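Local coordinates for protein dipeptidase AC. Metallo peptidase. MEROPS family M19 (Rhodobacter sphaeroides, PDB 3LY0) that probably hydrolyses dipeptides as a zinc-dependent metallodipeptidase and here holds a phosphinate mimic of L-Ala-D-Ala at a pair of zinc ions, at residues A[205-210]-A[228-233]; A[258-263]-A[345-350]; A[149-154]-A[198-203]; A[56-61]-A[137-142]. One frame throughout, in Å; residues are numbered along the deposited sequence.

Interaction 1: A[205-210]-A[228-233]. With ZN (zinc ion), chain E; LY0 ((2R)-3-[(R)-[(1R)-1-aminoethyl](hydroxy)phosphoryl]-2-methylpropanoic acid), chain C.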
# COMPACT_ATOMS: atom_id res chain seq x y z
N LYS A 205 -12.68 -0.69 14.06
CA LYS A 205 -11.31 -1.20 14.06
C LYS A 205 -10.85 -1.56 12.65
O LYS A 205 -10.23 -2.61 12.42
CB LYS A 205 -11.19 -2.41 14.99
CG LYS A 205 -11.67 -2.14 16.41
CD LYS A 205 -10.83 -1.07 17.07
CE LYS A 205 -11.36 -0.70 18.45
NZ LYS A 205 -12.61 0.14 18.39
N ILE A 206 -11.18 -0.68 11.71
CA ILE A 206 -10.65 -0.71 10.34
C ILE A 206 -9.43 0.20 10.29
O ILE A 206 -9.52 1.37 10.65
CB ILE A 206 -11.71 -0.22 9.33
CG1 ILE A 206 -12.90 -1.18 9.30
CG2 ILE A 206 -11.10 -0.07 7.93
CD1 ILE A 206 -14.06 -0.71 8.45
N MET A 207 -8.29 -0.33 9.86
CA MET A 207 -7.06 0.46 9.76
C MET A 207 -7.22 1.56 8.73
O MET A 207 -7.69 1.31 7.62
CB MET A 207 -5.88 -0.44 9.37
CG MET A 207 -4.48 0.19 9.50
SD MET A 207 -3.17 -0.71 8.57
CE MET A 207 -3.34 0.09 6.97
N LEU A 208 -6.82 2.77 9.08
CA LEU A 208 -6.79 3.87 8.13
C LEU A 208 -5.41 3.98 7.51
O LEU A 208 -4.40 3.91 8.20
CB LEU A 208 -7.12 5.18 8.84
CG LEU A 208 -8.57 5.27 9.29
CD1 LEU A 208 -8.70 6.23 10.47
CD2 LEU A 208 -9.43 5.72 8.12
N ASP A 209 -5.37 4.16 6.19
CA ASP A 209 -4.13 4.26 5.44
C ASP A 209 -4.00 5.69 4.91
O ASP A 209 -4.86 6.17 4.16
CB ASP A 209 -4.15 3.27 4.28
CG ASP A 209 -2.86 3.26 3.47
OD1 ASP A 209 -1.87 3.93 3.85
OD2 ASP A 209 -2.85 2.58 2.42
N LEU A 210 -2.91 6.35 5.28
CA LEU A 210 -2.66 7.74 4.90
C LEU A 210 -1.94 7.90 3.56
O LEU A 210 -1.83 9.01 3.05
CB LEU A 210 -1.84 8.43 5.99
CG LEU A 210 -2.45 8.39 7.39
CD1 LEU A 210 -1.38 8.68 8.44
CD2 LEU A 210 -3.58 9.39 7.49
N PRO A 228 -3.11 3.97 15.77
CA PRO A 228 -1.79 4.33 15.22
C PRO A 228 -1.91 4.83 13.79
O PRO A 228 -2.77 4.37 13.04
CB PRO A 228 -1.02 3.01 15.28
CG PRO A 228 -1.67 2.25 16.42
CD PRO A 228 -3.12 2.62 16.36
N LEU A 229 -1.04 5.77 13.42
CA LEU A 229 -1.06 6.32 12.06
C LEU A 229 -0.25 5.45 11.13
O LEU A 229 0.86 5.05 11.46
CB LEU A 229 -0.50 7.74 12.05
CG LEU A 229 -1.27 8.73 12.92
CD1 LEU A 229 -0.58 10.11 12.89
CD2 LEU A 229 -2.72 8.84 12.47
N VAL A 230 -0.80 5.17 9.96
CA VAL A 230 -0.18 4.22 9.05
C VAL A 230 -0.16 4.78 7.64
O VAL A 230 -1.17 5.29 7.17
CB VAL A 230 -0.99 2.91 9.00
CG1 VAL A 230 -0.34 1.94 8.02
CG2 VAL A 230 -1.12 2.28 10.38
N ALA A 231 0.98 4.68 6.98
CA ALA A 231 1.07 4.91 5.54
C ALA A 231 1.61 3.61 4.95
O ALA A 231 2.76 3.25 5.21
CB ALA A 231 2.00 6.07 5.25
N THR A 232 0.78 2.87 4.22
CA THR A 232 1.19 1.53 3.80
C THR A 232 2.27 1.50 2.74
O THR A 232 3.00 0.52 2.64
CB THR A 232 0.01 0.70 3.26
OG1 THR A 232 -0.54 1.35 2.11
CG2 THR A 232 -1.09 0.48 4.32
N HIS A 233 2.37 2.55 1.92
CA HIS A 233 3.33 2.56 0.83
C HIS A 233 3.80 3.98 0.51
O HIS A 233 3.42 4.58 -0.51
CB HIS A 233 2.83 1.76 -0.41
CG HIS A 233 1.54 2.24 -1.01
ND1 HIS A 233 0.35 2.32 -0.31
CD2 HIS A 233 1.23 2.60 -2.29
CE1 HIS A 233 -0.61 2.74 -1.11
NE2 HIS A 233 -0.11 2.90 -2.32
ZN ZN E . -1.06 3.73 -4.17
P LY0 C . -0.81 2.85 -6.79
C1 LY0 C . -2.26 2.90 -9.18
N1 LY0 C . -3.04 1.47 -7.32
C2 LY0 C . -1.89 2.02 -8.00
C4 LY0 C . 0.83 3.21 -7.54
C5 LY0 C . 1.34 4.61 -7.35
C6 LY0 C . 1.21 5.08 -5.92
C7 LY0 C . 2.68 4.88 -7.98
O31 LY0 C . -0.71 1.90 -5.62
O32 LY0 C . -1.51 4.16 -6.30
O61 LY0 C . 1.36 6.41 -5.66
O62 LY0 C . 0.94 4.30 -5.00
O HOH W 1 -3.65 6.07 9.80
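Asp209 and Thr232 meet at about a right angle, and the carboxylate holds the threonine through two bonds. Its OD2 accepts from Thr232 OG1 at 2.6 Å, while OD1 takes the backbone N-H of Thr232 at 2.9 Å in a nearly straight bond (168°). Both donors arrive well above the carboxylate plane. The trans first torsion of Asp209 (chi1 -178°) carries its carboxylate far enough along the neighbouring segment for both bonds. Thr232 OG1 in turn receives the N-H of His233 ND1 at 2.8 Å, lying close to the plane of the imidazole, and this leaves NE2 to bind a zinc ion at 2.2 Å. Thr232 is thus the second-shell residue that helps set the rotation of the imidazole, and Asp209, one step further out, positions Thr232. An alanine at Asp209 is likely to leave the Thr232 hydroxyl and N-H without their acceptor and the imidazole of His233 less firmly held in rotation. Behind this chain, Met207 crosses Val230 roughly at right angles, its CE 3.7 Å from Val230 CG1 and also against Thr232 CG2. Leu210 N donates to Val230 O at 2.8 Å, and a water joins Leu208 O to Val230 N. His212 and Glu139 bind the same zinc, whose remaining ligands are phosphinate and carboxylate oxygens of the inhibitor. The arrangement is that of the C-terminal strand ends of a TIM barrel, where residues leaving successive strands build the binuclear zinc site of an M19 dipeptidase.

Interaction 2: A[258-263]-A[345-350]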
# COMPACT_ATOMS: atom_id res chain seq x y z
N ARG A 258 2.79 5.58 17.56
CA ARG A 258 3.21 4.17 17.50
C ARG A 258 2.72 3.53 16.21
O ARG A 258 2.20 2.41 16.21
CB ARG A 258 2.71 3.38 18.71
CG ARG A 258 3.10 3.97 20.05
CD ARG A 258 2.53 3.12 21.18
NE ARG A 258 3.08 1.77 21.19
CZ ARG A 258 2.45 0.70 21.67
NH1 ARG A 258 1.23 0.82 22.18
NH2 ARG A 258 3.04 -0.49 21.64
N GLY A 259 2.91 4.25 15.11
CA GLY A 259 2.37 3.86 13.82
C GLY A 259 3.27 2.99 12.95
O GLY A 259 4.04 2.18 13.45
N MET A 260 3.15 3.15 11.64
CA MET A 260 3.85 2.25 10.73
C MET A 260 3.94 2.87 9.36
O MET A 260 2.98 3.49 8.87
CB MET A 260 3.08 0.93 10.65
CG MET A 260 3.75 -0.16 9.82
SD MET A 260 5.27 -0.89 10.55
CE MET A 260 5.61 -2.15 9.31
N VAL A 261 5.11 2.72 8.74
CA VAL A 261 5.30 3.13 7.35
C VAL A 261 5.85 1.96 6.56
O VAL A 261 6.85 1.35 6.95
CB VAL A 261 6.23 4.36 7.21
CG1 VAL A 261 6.49 4.65 5.73
CG2 VAL A 261 5.60 5.57 7.89
N GLY A 262 5.19 1.64 5.45
CA GLY A 262 5.70 0.63 4.54
C GLY A 262 6.49 1.26 3.40
O GLY A 262 6.02 2.18 2.73
N LEU A 263 7.71 0.76 3.18
CA LEU A 263 8.57 1.24 2.10
C LEU A 263 8.00 0.89 0.73
O LEU A 263 7.81 -0.28 0.40
CB LEU A 263 9.96 0.63 2.23
CG LEU A 263 10.98 1.17 1.22
CD1 LEU A 263 11.58 2.49 1.67
CD2 LEU A 263 12.08 0.12 0.97
N GLU A 345 7.55 -8.69 11.32
CA GLU A 345 7.10 -8.56 12.71
C GLU A 345 6.44 -7.21 12.98
O GLU A 345 5.47 -7.12 13.73
CB GLU A 345 8.24 -8.80 13.70
CG GLU A 345 8.80 -10.22 13.68
CD GLU A 345 9.94 -10.42 14.66
OE1 GLU A 345 10.39 -9.43 15.26
OE2 GLU A 345 10.39 -11.58 14.83
N ASN A 346 6.97 -6.15 12.38
CA ASN A 346 6.41 -4.82 12.61
C ASN A 346 4.96 -4.72 12.11
O ASN A 346 4.11 -4.15 12.80
CB ASN A 346 7.28 -3.73 11.99
CG ASN A 346 8.59 -3.54 12.74
OD1 ASN A 346 8.75 -4.04 13.85
ND2 ASN A 346 9.52 -2.81 12.14
N TRP A 347 4.67 -5.23 10.92
CA TRP A 347 3.28 -5.24 10.46
C TRP A 347 2.40 -6.01 11.42
O TRP A 347 1.29 -5.57 11.73
CB TRP A 347 3.12 -5.82 9.06
CG TRP A 347 3.30 -4.78 7.99
CD1 TRP A 347 4.24 -4.78 6.99
CD2 TRP A 347 2.54 -3.58 7.83
NE1 TRP A 347 4.10 -3.65 6.22
CE2 TRP A 347 3.06 -2.90 6.71
CE3 TRP A 347 1.46 -3.01 8.53
CZ2 TRP A 347 2.55 -1.68 6.27
CZ3 TRP A 347 0.94 -1.80 8.08
CH2 TRP A 347 1.49 -1.14 6.96
N TYR A 348 2.86 -7.17 11.88
CA TYR A 348 2.01 -7.98 12.75
C TYR A 348 1.70 -7.24 14.05
O TYR A 348 0.57 -7.28 14.53
CB TYR A 348 2.61 -9.36 13.03
CG TYR A 348 2.84 -10.23 11.82
CD1 TYR A 348 2.22 -9.96 10.60
CD2 TYR A 348 3.68 -11.34 11.89
CE1 TYR A 348 2.44 -10.77 9.49
CE2 TYR A 348 3.90 -12.15 10.79
CZ TYR A 348 3.28 -11.86 9.59
OH TYR A 348 3.49 -12.67 8.49
N GLY A 349 2.70 -6.58 14.62
CA GLY A 349 2.50 -5.76 15.80
C GLY A 349 1.52 -4.62 15.54
O GLY A 349 0.63 -4.36 16.35
N LEU A 350 1.69 -3.94 14.41
CA LEU A 350 0.79 -2.86 14.03
C LEU A 350 -0.66 -3.35 13.95
O LEU A 350 -1.59 -2.69 14.42
CB LEU A 350 1.25 -2.24 12.70
CG LEU A 350 0.39 -1.11 12.11
CD1 LEU A 350 -0.87 -1.64 11.41
CD2 LEU A 350 0.02 -0.07 13.16
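Met260 runs from strand 260-263 across Trp347 and ends beside the backbone of helix 345-350. Its CB rests 3.7 Å from CG of Leu350, the leucine reaching up from the next turn of the helix. CG, anti to the methionine backbone N (chi1 -175°), passes over the six-membered ring of Trp347 and comes within 3.7 Å of CZ3. The bend at chi2 (70°) then carries the chain along the indole toward its pyrrole end. SD stands 4.8 Å from the centroid of the six-membered ring, above the same face in a distant Met-aromatic contact, and lies 3.8 Å from Asn346 CB. The methyl CE finishes 3.5 Å from the centroid of the five-membered ring, almost on the ring normal, a CH-pi contact; it also touches Asn346 CB at 3.5 Å. Strand and helix segments run at 144° to each other with their axes 9.5 Å apart, and the methionine spans much of that distance. Gly262 lets the indole come close to the strand, since a CB there would crowd Trp347 CZ2. The polar ends turn to other partners: Trp347 NE1 donates to Met303 O, and Asn346 ND2 to Val301 O. Between these segments the contact is thus apolar and dispersive, a flexible thioether laid over a flat indole whose rotation the Met303 bond helps to set, and polar ties such as Arg353 to Arg258 O also hold the helix.

Interaction 3: A[149-154]-A[198-203]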
# COMPACT_ATOMS: atom_id res chain seq x y z
N ASP A 149 -23.00 3.84 4.90
CA ASP A 149 -23.70 2.56 4.99
C ASP A 149 -22.86 1.42 4.43
O ASP A 149 -22.85 0.32 4.99
CB ASP A 149 -25.03 2.60 4.25
CG ASP A 149 -26.14 3.19 5.08
OD1 ASP A 149 -25.90 3.57 6.25
OD2 ASP A 149 -27.27 3.24 4.55
N ALA A 150 -22.18 1.67 3.31
CA ALA A 150 -21.40 0.62 2.67
C ALA A 150 -20.13 0.27 3.44
O ALA A 150 -19.56 -0.78 3.23
CB ALA A 150 -21.08 0.96 1.23
N LEU A 151 -19.67 1.17 4.32
CA LEU A 151 -18.54 0.83 5.18
C LEU A 151 -18.88 -0.39 6.03
O LEU A 151 -18.07 -1.30 6.18
CB LEU A 151 -18.15 2.02 6.07
CG LEU A 151 -16.89 1.82 6.93
CD1 LEU A 151 -15.67 1.81 6.04
CD2 LEU A 151 -16.78 2.94 7.96
N HIS A 152 -20.10 -0.42 6.56
CA HIS A 152 -20.52 -1.55 7.38
C HIS A 152 -20.67 -2.80 6.54
O HIS A 152 -20.29 -3.89 6.97
CB HIS A 152 -21.81 -1.21 8.12
CG HIS A 152 -21.65 -0.04 9.04
ND1 HIS A 152 -21.24 -0.17 10.34
CD2 HIS A 152 -21.82 1.29 8.82
CE1 HIS A 152 -21.16 1.03 10.90
NE2 HIS A 152 -21.52 1.93 10.00
N LEU A 153 -21.20 -2.66 5.33
CA LEU A 153 -21.31 -3.79 4.42
C LEU A 153 -19.94 -4.38 4.09
O LEU A 153 -19.72 -5.58 4.24
CB LEU A 153 -22.00 -3.39 3.12
CG LEU A 153 -23.48 -3.05 3.24
CD1 LEU A 153 -23.99 -2.58 1.89
CD2 LEU A 153 -24.27 -4.26 3.70
N PHE A 154 -19.00 -3.53 3.67
CA PHE A 154 -17.68 -4.03 3.31
C PHE A 154 -16.98 -4.64 4.51
O PHE A 154 -16.31 -5.66 4.39
CB PHE A 154 -16.84 -2.93 2.64
CG PHE A 154 -17.08 -2.80 1.16
CD1 PHE A 154 -16.47 -3.67 0.26
CD2 PHE A 154 -17.90 -1.80 0.65
CE1 PHE A 154 -16.68 -3.56 -1.11
CE2 PHE A 154 -18.13 -1.68 -0.72
CZ PHE A 154 -17.51 -2.57 -1.60
N VAL A 198 -13.34 8.67 9.59
CA VAL A 198 -12.28 8.36 10.55
C VAL A 198 -12.87 7.79 11.83
O VAL A 198 -12.42 6.77 12.33
CB VAL A 198 -11.42 9.61 10.87
CG1 VAL A 198 -10.50 9.35 12.06
CG2 VAL A 198 -10.63 10.03 9.65
N ALA A 199 -13.90 8.45 12.35
CA ALA A 199 -14.51 8.01 13.60
C ALA A 199 -15.09 6.60 13.47
O ALA A 199 -14.95 5.78 14.38
CB ALA A 199 -15.59 9.00 14.03
N GLU A 200 -15.74 6.32 12.34
CA GLU A 200 -16.40 5.03 12.14
C GLU A 200 -15.38 3.92 11.92
O GLU A 200 -15.56 2.80 12.40
CB GLU A 200 -17.39 5.09 10.99
CG GLU A 200 -18.42 3.98 11.03
CD GLU A 200 -19.32 4.08 12.25
OE1 GLU A 200 -19.80 3.03 12.72
OE2 GLU A 200 -19.53 5.22 12.73
N CYS A 201 -14.30 4.24 11.21
CA CYS A 201 -13.23 3.24 11.05
C CYS A 201 -12.60 2.91 12.39
O CYS A 201 -12.31 1.75 12.68
CB CYS A 201 -12.17 3.69 10.05
SG CYS A 201 -12.69 3.60 8.32
N ASN A 202 -12.37 3.94 13.22
CA ASN A 202 -11.87 3.68 14.57
C ASN A 202 -12.81 2.76 15.35
O ASN A 202 -12.37 1.84 16.04
CB ASN A 202 -11.72 4.99 15.36
CG ASN A 202 -10.49 5.81 14.95
OD1 ASN A 202 -10.36 6.96 15.38
ND2 ASN A 202 -9.58 5.24 14.16
N ARG A 203 -14.11 3.02 15.26
CA ARG A 203 -15.08 2.22 16.01
C ARG A 203 -15.11 0.78 15.51
O ARG A 203 -15.17 -0.16 16.31
CB ARG A 203 -16.47 2.84 15.94
CG ARG A 203 -17.38 2.39 17.07
CD ARG A 203 -18.77 3.00 16.95
NE ARG A 203 -19.44 2.55 15.73
CZ ARG A 203 -19.98 1.34 15.58
NH1 ARG A 203 -20.57 1.01 14.44
NH2 ARG A 203 -19.91 0.46 16.57
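Leu151 and Glu200 supply the apolar part of this contact between helix 149-157 and helix 192-204. Leu151 CD2 lies 3.6 Å from Glu200 CG, against the aliphatic stem of the glutamate, and both leucine methyls sit near Cys201 SG, CD2 at 4.2 Å. Leu151 is swung away from its own backbone N (chi1 -175°), a setting that sends the two branches into the groove between the helices. The polar part is a charged pair within the second helix, touched by a ring from the first. Arg203 holds Glu200 side-on, NE and NH1 both binding OE1; both bonds belong to the salt bridge, NH1 at 2.8 Å and NE at 3.1 Å. Both nitrogens keep OE1 close to the guanidinium plane. His152 brings the CE1 edge of its ring to the same oxygen, 3.0 Å from Glu200 OE1, with ring and carboxylate planes 55° apart. Arg203 NH1 also lies in the plane of the imidazole, 3.6 Å from His152 CE1, and the ring and guanidinium are nearly coplanar. Replacing Glu200 with an alanine would probably leave the Arg203 guanidinium without its anionic mate and open a gap beside Leu151 CD2. The two helix segments run nearly parallel, 25° apart, with axes 11.1 Å from each other. Beneath this outer polar rim, Leu151 and Cys201 both pack on Leu162 of strand 159-163, while Cys201 also meets Leu208 of strand 207-208, so the helix pair lies over two adjacent strands of the barrel.

Interaction 4: A[56-61]-A[137-142]. With ZN (zinc ion), chain D; ZN (zinc ion), chain E; LY0 ((2R)-3-[(R)-[(1R)-1-aminoethyl](hydroxy)phosphoryl]-2-methylpropanoic acid), chain C.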
# COMPACT_ATOMS: atom_id res chain seq x y z
N ALA A 56 -4.97 -4.52 -2.35
CA ALA A 56 -5.75 -3.32 -2.57
C ALA A 56 -6.85 -3.48 -3.59
O ALA A 56 -6.63 -4.02 -4.68
CB ALA A 56 -4.82 -2.17 -2.98
N ILE A 57 -8.02 -2.99 -3.22
CA ILE A 57 -9.12 -2.74 -4.13
C ILE A 57 -9.01 -1.27 -4.49
O ILE A 57 -9.20 -0.40 -3.64
CB ILE A 57 -10.46 -3.02 -3.44
CG1 ILE A 57 -10.59 -4.51 -3.10
CG2 ILE A 57 -11.63 -2.52 -4.29
CD1 ILE A 57 -11.68 -4.82 -2.12
N TYR A 58 -8.69 -0.99 -5.75
CA TYR A 58 -8.46 0.37 -6.21
C TYR A 58 -9.23 0.55 -7.51
O TYR A 58 -9.11 -0.27 -8.41
CB TYR A 58 -6.96 0.62 -6.40
CG TYR A 58 -6.59 1.47 -7.60
CD1 TYR A 58 -6.71 2.86 -7.57
CD2 TYR A 58 -6.10 0.89 -8.75
CE1 TYR A 58 -6.37 3.63 -8.67
CE2 TYR A 58 -5.75 1.64 -9.85
CZ TYR A 58 -5.89 3.01 -9.81
OH TYR A 58 -5.53 3.75 -10.91
N VAL A 59 -10.03 1.62 -7.59
CA VAL A 59 -10.87 1.86 -8.76
C VAL A 59 -10.15 2.79 -9.73
O VAL A 59 -9.90 3.95 -9.40
CB VAL A 59 -12.23 2.49 -8.33
CG1 VAL A 59 -13.07 2.83 -9.56
CG2 VAL A 59 -12.97 1.55 -7.40
N PRO A 60 -9.80 2.29 -10.92
CA PRO A 60 -9.08 3.17 -11.87
C PRO A 60 -9.98 4.23 -12.50
O PRO A 60 -11.16 4.00 -12.73
CB PRO A 60 -8.61 2.19 -12.96
CG PRO A 60 -8.71 0.83 -12.34
CD PRO A 60 -9.84 0.89 -11.37
N SER A 61 -9.38 5.38 -12.81
CA SER A 61 -10.03 6.42 -13.59
C SER A 61 -9.96 6.08 -15.07
O SER A 61 -9.16 5.23 -15.48
CB SER A 61 -9.33 7.76 -13.35
OG SER A 61 -9.67 8.31 -12.09
N HIS A 137 -8.15 -4.65 1.47
CA HIS A 137 -7.82 -3.24 1.63
C HIS A 137 -8.52 -2.44 0.55
O HIS A 137 -8.60 -2.90 -0.59
CB HIS A 137 -6.31 -3.05 1.49
CG HIS A 137 -5.88 -1.61 1.45
ND1 HIS A 137 -5.73 -0.85 2.58
CD2 HIS A 137 -5.58 -0.80 0.40
CE1 HIS A 137 -5.34 0.37 2.24
NE2 HIS A 137 -5.24 0.42 0.93
N MET A 138 -9.02 -1.26 0.89
CA MET A 138 -9.62 -0.38 -0.10
C MET A 138 -8.75 0.87 -0.25
O MET A 138 -8.52 1.58 0.72
CB MET A 138 -11.04 -0.01 0.38
CG MET A 138 -11.86 0.89 -0.54
SD MET A 138 -13.63 0.93 -0.09
CE MET A 138 -13.99 -0.79 -0.25
N GLU A 139 -8.24 1.11 -1.45
CA GLU A 139 -7.36 2.24 -1.72
C GLU A 139 -8.20 3.31 -2.39
O GLU A 139 -8.40 3.27 -3.60
CB GLU A 139 -6.22 1.81 -2.65
CG GLU A 139 -5.31 2.97 -3.05
CD GLU A 139 -4.04 2.49 -3.76
OE1 GLU A 139 -4.07 1.43 -4.41
OE2 GLU A 139 -3.02 3.18 -3.67
N GLY A 140 -8.67 4.27 -1.60
CA GLY A 140 -9.66 5.24 -2.06
C GLY A 140 -11.03 4.71 -1.70
O GLY A 140 -11.35 3.55 -1.98
N ALA A 141 -11.84 5.53 -1.05
CA ALA A 141 -13.10 5.06 -0.49
C ALA A 141 -14.33 5.43 -1.32
O ALA A 141 -15.42 5.58 -0.77
CB ALA A 141 -13.24 5.56 0.94
N GLU A 142 -14.16 5.55 -2.64
CA GLU A 142 -15.26 5.93 -3.51
C GLU A 142 -16.45 4.97 -3.42
O GLU A 142 -17.59 5.39 -3.63
CB GLU A 142 -14.81 5.99 -4.95
CG GLU A 142 -13.89 7.15 -5.25
CD GLU A 142 -12.42 6.81 -5.11
OE1 GLU A 142 -12.06 5.72 -4.59
OE2 GLU A 142 -11.61 7.65 -5.54
ZN ZN D . -2.38 0.49 -5.31
ZN ZN E . -1.06 3.73 -4.17
P LY0 C . -0.81 2.85 -6.79
C1 LY0 C . -2.26 2.90 -9.18
N1 LY0 C . -3.04 1.47 -7.32
C2 LY0 C . -1.89 2.02 -8.00
C4 LY0 C . 0.83 3.21 -7.54
C5 LY0 C . 1.34 4.61 -7.35
C6 LY0 C . 1.21 5.08 -5.92
C7 LY0 C . 2.68 4.88 -7.98
O31 LY0 C . -0.71 1.90 -5.62
O32 LY0 C . -1.51 4.16 -6.30
O61 LY0 C . 1.36 6.41 -5.66
O62 LY0 C . 0.94 4.30 -5.00
O HOH W 2 -11.54 1.16 -4.14
O HOH W 3 -10.39 3.65 -5.48
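The ring of Tyr58 lies beside the Glu139 carboxylate, their planes 60° apart, with Glu139 OE1 3.6 Å from Tyr58 CB. One face of the phenol carries the amino nitrogen of the inhibitor, LY0 N1, displaced toward the rim and 3.4 Å from Tyr58 CD2; over the centre of the opposite face is the backbone N of Pro60. The Tyr58 hydroxyl is hydrogen-bonded to His65. At the edge of the His137 imidazole lies Ala56, its CB 3.7 Å from CD2, while ND1 of that ring bonds to Ser161. Glu139 passes Ala56 and Tyr58 fully extended from its first torsion onward (chi1 176°), and this straight reach places one oxygen on each metal: OE1 binds the first zinc ion and OE2 the second, each at 2.1 Å. The carboxylate is consequently fixed at both ends, and OE1 also comes 3.1 Å from LY0 N1, which shares the first zinc with it. Beneath the side chains, parallel strands pair through Ile57 N to His137 O at 2.7 Å and Glu139 N to Ile57 O at 2.8 Å. Where the strands part, a water accepts from Val59 N and lies within hydrogen-bonding distance of Glu139 O and Glu142 OE1. His13 and Asp15 join Glu139 on the first zinc, a site to which Asp306 also belongs; His212 and His233 join it on the second. A glutamate bridging two zinc ions at the C-terminal end of a parallel barrel strand is characteristic of the binuclear centre of M19 dipeptidases.

Interactions 1 and 4 meet at the active site: His233 and Glu139 bind the same zinc ion, their NE2 and OE2 3.2 Å apart, and both contacts reach the phosphinate inhibitor. Asp209 OD2 also lies 3.3 Å from His137 CE1, so the two contacts also pack together behind the metal ligands. Interaction 2 backs interaction 1 through the sheet, with Ala231 O to Gly262 N at 2.9 Å and Val230 CG1 packed on Trp347 CH2. Interaction 3 lies on the outer helical layer; helix 192-204 leads directly into strand 207-208 of interaction 1, while Phe154 touches Met138 of interaction 4. Interactions 2 and 3 are remote, their centres about 22 Å apart.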